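Factor essential for expression of methicillin resistance (Staphylococcus aureus, PDB 1LRZ) catalyses the addition of glycines 2 and 3 to the pentaglycine interpeptide bridge of staphylococcal peptidoglycan, using glycyl-tRNA as donor. Local coordinates at residues A[258-270]-A[280-292]. Residues are numbered along the deposited sequence; the frame is centred on the assembly and turned at random.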
loop_
_atom_site.group_PDB
_atom_site.type_symbol
_atom_site.label_atom_id
_atom_site.label_comp_id
_atom_site.label_asym_id
_atom_site.label_seq_id
_atom_site.Cartn_x
_atom_site.Cartn_y
_atom_site.Cartn_z
ATOM N N ILE A 258 2.055 31.567 -26.054
ATOM C CA ILE A 258 1.301 30.937 -27.130
ATOM C C ILE A 258 -0.117 31.513 -27.239
ATOM O O ILE A 258 -0.593 31.793 -28.341
ATOM C CB ILE A 258 1.229 29.414 -26.934
ATOM C CG1 ILE A 258 2.627 28.815 -27.116
ATOM C CG2 ILE A 258 0.233 28.807 -27.911
ATOM C CD1 ILE A 258 2.673 27.304 -26.995
ATOM N N LEU A 259 -0.787 31.689 -26.104
ATOM C CA LEU A 259 -2.134 32.249 -26.113
ATOM C C LEU A 259 -2.121 33.659 -26.713
ATOM O O LEU A 259 -3.014 34.025 -27.485
ATOM C CB LEU A 259 -2.702 32.311 -24.688
ATOM C CG LEU A 259 -3.151 30.991 -24.056
ATOM C CD1 LEU A 259 -3.552 31.224 -22.606
ATOM C CD2 LEU A 259 -4.313 30.411 -24.856
ATOM N N ASN A 260 -1.116 34.450 -26.344
ATOM C CA ASN A 260 -1.006 35.819 -26.849
ATOM C C ASN A 260 -0.825 35.849 -28.362
ATOM O O ASN A 260 -1.419 36.683 -29.050
ATOM C CB ASN A 260 0.151 36.563 -26.168
ATOM C CG ASN A 260 -0.248 37.153 -24.822
ATOM O OD1 ASN A 260 -1.332 37.723 -24.677
ATOM N ND2 ASN A 260 0.631 37.029 -23.835
ATOM N N LYS A 261 -0.009 34.931 -28.869
ATOM C CA LYS A 261 0.240 34.840 -30.298
ATOM C C LYS A 261 -1.045 34.457 -31.026
ATOM O O LYS A 261 -1.360 35.008 -32.085
ATOM C CB LYS A 261 1.327 33.804 -30.582
ATOM C CG LYS A 261 1.693 33.693 -32.050
ATOM C CD LYS A 261 2.841 32.718 -32.269
ATOM C CE LYS A 261 3.177 32.595 -33.752
ATOM N NZ LYS A 261 4.290 31.628 -33.982
ATOM N N ASP A 262 -1.791 33.508 -30.467
ATOM C CA ASP A 262 -3.041 33.101 -31.095
ATOM C C ASP A 262 -4.058 34.230 -31.015
ATOM O O ASP A 262 -4.821 34.456 -31.953
ATOM C CB ASP A 262 -3.601 31.840 -30.433
ATOM C CG ASP A 262 -2.788 30.602 -30.766
ATOM O OD1 ASP A 262 -2.431 30.429 -31.954
ATOM O OD2 ASP A 262 -2.513 29.798 -29.850
ATOM N N LEU A 263 -4.059 34.944 -29.894
ATOM C CA LEU A 263 -4.982 36.052 -29.711
ATOM C C LEU A 263 -4.770 37.105 -30.791
ATOM O O LEU A 263 -5.726 37.617 -31.366
ATOM C CB LEU A 263 -4.795 36.700 -28.336
ATOM C CG LEU A 263 -5.709 37.910 -28.099
ATOM C CD1 LEU A 263 -7.175 37.497 -28.232
ATOM C CD2 LEU A 263 -5.438 38.494 -26.721
ATOM N N ASN A 264 -3.513 37.429 -31.065
ATOM C CA ASN A 264 -3.220 38.430 -32.072
ATOM C C ASN A 264 -3.653 37.964 -33.455
ATOM O O ASN A 264 -4.082 38.776 -34.264
ATOM C CB ASN A 264 -1.734 38.806 -32.034
ATOM C CG ASN A 264 -1.364 39.574 -30.764
ATOM O OD1 ASN A 264 -2.052 40.521 -30.374
ATOM N ND2 ASN A 264 -0.272 39.172 -30.122
ATOM N N LYS A 265 -3.552 36.665 -33.726
ATOM C CA LYS A 265 -4.004 36.150 -35.013
ATOM C C LYS A 265 -5.497 36.447 -35.075
ATOM O O LYS A 265 -6.010 36.939 -36.075
ATOM C CB LYS A 265 -3.814 34.633 -35.114
ATOM C CG LYS A 265 -2.381 34.145 -35.162
ATOM C CD LYS A 265 -2.350 32.616 -35.188
ATOM C CE LYS A 265 -0.924 32.070 -35.095
ATOM N NZ LYS A 265 -0.901 30.585 -34.908
ATOM N N ALA A 266 -6.183 36.141 -33.980
ATOM C CA ALA A 266 -7.620 36.354 -33.878
ATOM C C ALA A 266 -8.004 37.809 -34.123
ATOM O O ALA A 266 -8.968 38.097 -34.835
ATOM C CB ALA A 266 -8.114 35.910 -32.496
ATOM N N LEU A 267 -7.253 38.722 -33.521
ATOM C CA LEU A 267 -7.518 40.146 -33.672
ATOM C C LEU A 267 -7.331 40.601 -35.124
ATOM O O LEU A 267 -8.107 41.413 -35.629
ATOM C CB LEU A 267 -6.612 40.936 -32.728
ATOM C CG LEU A 267 -6.885 40.595 -31.260
ATOM C CD1 LEU A 267 -5.801 41.175 -30.368
ATOM C CD2 LEU A 267 -8.263 41.125 -30.871
ATOM N N LYS A 268 -6.312 40.074 -35.793
ATOM C CA LYS A 268 -6.069 40.429 -37.186
ATOM C C LYS A 268 -7.265 39.978 -38.009
ATOM O O LYS A 268 -7.747 40.705 -38.878
ATOM C CB LYS A 268 -4.812 39.736 -37.716
ATOM C CG LYS A 268 -3.500 40.317 -37.220
ATOM C CD LYS A 268 -2.319 39.550 -37.817
ATOM C CE LYS A 268 -0.983 40.079 -37.303
ATOM N NZ LYS A 268 0.177 39.328 -37.874
ATOM N N ASP A 269 -7.734 38.766 -37.725
ATOM C CA ASP A 269 -8.872 38.194 -38.430
ATOM C C ASP A 269 -10.105 39.066 -38.304
ATOM O O ASP A 269 -10.797 39.312 -39.289
ATOM C CB ASP A 269 -9.177 36.801 -37.887
ATOM C CG ASP A 269 -8.133 35.785 -38.287
ATOM O OD1 ASP A 269 -6.931 36.140 -38.301
ATOM O OD2 ASP A 269 -8.515 34.630 -38.581
ATOM N N ILE A 270 -10.381 39.527 -37.091
ATOM C CA ILE A 270 -11.540 40.375 -36.859
ATOM C C ILE A 270 -11.429 41.674 -37.665
ATOM O O ILE A 270 -12.438 42.306 -37.980
ATOM C CB ILE A 270 -11.700 40.676 -35.349
ATOM C CG1 ILE A 270 -12.042 39.374 -34.612
ATOM C CG2 ILE A 270 -12.787 41.717 -35.125
ATOM C CD1 ILE A 270 -12.127 39.514 -33.118
ATOM N N HIS A 280 -14.874 36.466 -33.721
ATOM C CA HIS A 280 -15.190 37.163 -32.481
ATOM C C HIS A 280 -15.249 36.144 -31.349
ATOM O O HIS A 280 -14.737 36.393 -30.256
ATOM C CB HIS A 280 -16.539 37.873 -32.600
ATOM C CG HIS A 280 -16.491 39.125 -33.424
ATOM N ND1 HIS A 280 -15.914 40.294 -32.971
ATOM C CD2 HIS A 280 -16.955 39.394 -34.667
ATOM C CE1 HIS A 280 -16.029 41.227 -33.897
ATOM N NE2 HIS A 280 -16.656 40.707 -34.937
ATOM N N ASN A 281 -15.880 35.000 -31.616
ATOM C CA ASN A 281 -15.991 33.950 -30.610
ATOM C C ASN A 281 -14.616 33.416 -30.264
ATOM O O ASN A 281 -14.338 33.113 -29.101
ATOM C CB ASN A 281 -16.881 32.802 -31.105
ATOM C CG ASN A 281 -18.351 33.167 -31.100
ATOM O OD1 ASN A 281 -18.798 33.980 -30.284
ATOM N ND2 ASN A 281 -19.116 32.553 -31.996
ATOM N N LYS A 282 -13.751 33.312 -31.270
ATOM C CA LYS A 282 -12.394 32.818 -31.044
ATOM C C LYS A 282 -11.593 33.759 -30.135
ATOM O O LYS A 282 -10.872 33.307 -29.241
ATOM C CB LYS A 282 -11.661 32.627 -32.373
ATOM C CG LYS A 282 -10.276 32.039 -32.203
ATOM C CD LYS A 282 -10.321 30.815 -31.297
ATOM C CE LYS A 282 -8.943 30.185 -31.125
ATOM N NZ LYS A 282 -8.424 29.674 -32.421
ATOM N N ARG A 283 -11.725 35.065 -30.367
ATOM C CA ARG A 283 -11.041 36.065 -29.546
ATOM C C ARG A 283 -11.517 35.950 -28.085
ATOM O O ARG A 283 -10.701 35.934 -27.157
ATOM C CB ARG A 283 -11.350 37.468 -30.078
ATOM C CG ARG A 283 -10.830 38.610 -29.218
ATOM C CD ARG A 283 -11.656 39.860 -29.477
ATOM N NE ARG A 283 -13.039 39.647 -29.056
ATOM C CZ ARG A 283 -14.104 40.216 -29.617
ATOM N NH1 ARG A 283 -15.318 39.947 -29.147
ATOM N NH2 ARG A 283 -13.963 41.036 -30.649
ATOM N N ASP A 284 -12.833 35.880 -27.878
ATOM C CA ASP A 284 -13.389 35.747 -26.529
ATOM C C ASP A 284 -12.878 34.481 -25.849
ATOM O O ASP A 284 -12.586 34.488 -24.652
ATOM C CB ASP A 284 -14.919 35.686 -26.567
ATOM C CG ASP A 284 -15.551 37.017 -26.920
ATOM O OD1 ASP A 284 -14.818 38.022 -27.040
ATOM O OD2 ASP A 284 -16.789 37.054 -27.071
ATOM N N ASN A 285 -12.799 33.395 -26.614
ATOM C CA ASN A 285 -12.320 32.110 -26.106
ATOM C C ASN A 285 -10.891 32.272 -25.564
ATOM O O ASN A 285 -10.585 31.874 -24.436
ATOM C CB ASN A 285 -12.355 31.074 -27.239
ATOM C CG ASN A 285 -11.522 29.835 -26.939
ATOM O OD1 ASN A 285 -11.985 28.878 -26.295
ATOM N ND2 ASN A 285 -10.283 29.849 -27.397
ATOM N N LEU A 286 -10.024 32.874 -26.373
ATOM C CA LEU A 286 -8.626 33.086 -25.993
ATOM C C LEU A 286 -8.451 34.069 -24.829
ATOM O O LEU A 286 -7.641 33.836 -23.924
ATOM C CB LEU A 286 -7.827 33.561 -27.214
ATOM C CG LEU A 286 -7.687 32.533 -28.344
ATOM C CD1 LEU A 286 -6.993 33.159 -29.539
ATOM C CD2 LEU A 286 -6.894 31.340 -27.858
ATOM N N GLN A 287 -9.216 35.157 -24.839
ATOM C CA GLN A 287 -9.107 36.147 -23.779
ATOM C C GLN A 287 -9.443 35.507 -22.437
ATOM O O GLN A 287 -8.790 35.767 -21.426
ATOM C CB GLN A 287 -10.058 37.315 -24.032
ATOM C CG GLN A 287 -9.861 38.463 -23.054
ATOM C CD GLN A 287 -8.413 38.937 -23.019
ATOM O OE1 GLN A 287 -7.730 38.838 -21.991
ATOM N NE2 GLN A 287 -7.935 39.436 -24.149
ATOM N N GLN A 288 -10.468 34.663 -22.437
ATOM C CA GLN A 288 -10.885 33.989 -21.217
ATOM C C GLN A 288 -9.761 33.097 -20.685
ATOM O O GLN A 288 -9.501 33.066 -19.479
ATOM C CB GLN A 288 -12.145 33.164 -21.492
ATOM C CG GLN A 288 -12.900 32.750 -20.253
ATOM C CD GLN A 288 -14.256 32.151 -20.585
ATOM O OE1 GLN A 288 -15.209 32.298 -19.821
ATOM N NE2 GLN A 288 -14.348 31.466 -21.723
ATOM N N GLN A 289 -9.094 32.375 -21.585
ATOM C CA GLN A 289 -7.994 31.505 -21.182
ATOM C C GLN A 289 -6.835 32.348 -20.652
ATOM O O GLN A 289 -6.160 31.954 -19.706
ATOM C CB GLN A 289 -7.509 30.665 -22.359
ATOM C CG GLN A 289 -8.525 29.686 -22.895
ATOM C CD GLN A 289 -8.001 28.951 -24.110
ATOM O OE1 GLN A 289 -7.059 28.168 -24.015
ATOM N NE2 GLN A 289 -8.595 29.214 -25.263
ATOM N N LEU A 290 -6.605 33.508 -21.263
ATOM C CA LEU A 290 -5.532 34.381 -20.805
ATOM C C LEU A 290 -5.812 34.846 -19.381
ATOM O O LEU A 290 -4.911 34.880 -18.549
ATOM C CB LEU A 290 -5.373 35.593 -21.736
ATOM C CG LEU A 290 -4.562 35.324 -23.011
ATOM C CD1 LEU A 290 -4.792 36.439 -24.020
ATOM C CD2 LEU A 290 -3.075 35.204 -22.663
ATOM N N ASP A 291 -7.061 35.195 -19.088
ATOM C CA ASP A 291 -7.397 35.656 -17.738
ATOM C C ASP A 291 -7.218 34.530 -16.725
ATOM O O ASP A 291 -6.736 34.745 -15.611
ATOM C CB ASP A 291 -8.831 36.201 -17.695
ATOM C CG ASP A 291 -9.015 37.422 -18.594
ATOM O OD1 ASP A 291 -7.993 38.030 -18.992
ATOM O OD2 ASP A 291 -10.174 37.782 -18.898
ATOM N N ALA A 292 -7.593 33.320 -17.107
ATOM C CA ALA A 292 -7.429 32.197 -16.198
ATOM C C ALA A 292 -5.922 31.950 -16.010
ATOM O O ALA A 292 -5.454 31.683 -14.907
ATOM C CB ALA A 292 -8.106 30.964 -16.774
HETATM O O HOH W 1 -6.214 32.143 -33.233
#
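With CG anti to its carbonyl carbon (chi1 -66°), L286 lays CD1 against the facing backbone at D262 and L263, while L263, CG anti to its own backbone N (chi1 178°), sends CD1 over L286 CB and CD2 to L290. The result is a worked example of knobs-into-holes packing in an antiparallel coiled-coil hairpin: L286 supplies the knob, and L259, D262, L263 and A266 form the hole. L286 CD1 lies 3.5 Å from L263 N, while L286 CD2 turns to L259 CD2. The closest backbone approach in the register, 5.5 Å between the CA atoms of A266 and R283, falls at a small side chain, consistent with segment axes that come within 8.9 Å at 156°. Toward the globular body, L290 slots between L259 and L263; its CD1 lies 3.5 Å from L263 CD2, a tight carbon contact, and its CD2 meets L259 CB at 3.6 Å. Near the hairpin tip, I270 sends CD1 across the aliphatic part of R283 to within 3.4 Å of NH2, and I270 CG2 reaches H280 CE1. R283 grips D284 OD1 side-on through NE and NH1, both from one face of the carboxylate, which probably limits rotation of the guanidinium; H280 NE2 is hydrogen-bonded to P274 O, outside the segments. In this part of the projecting arm formed by helices 245-272 and 277-307, mainly apolar contacts thus join the helices, while polar groups find partners along the flanks.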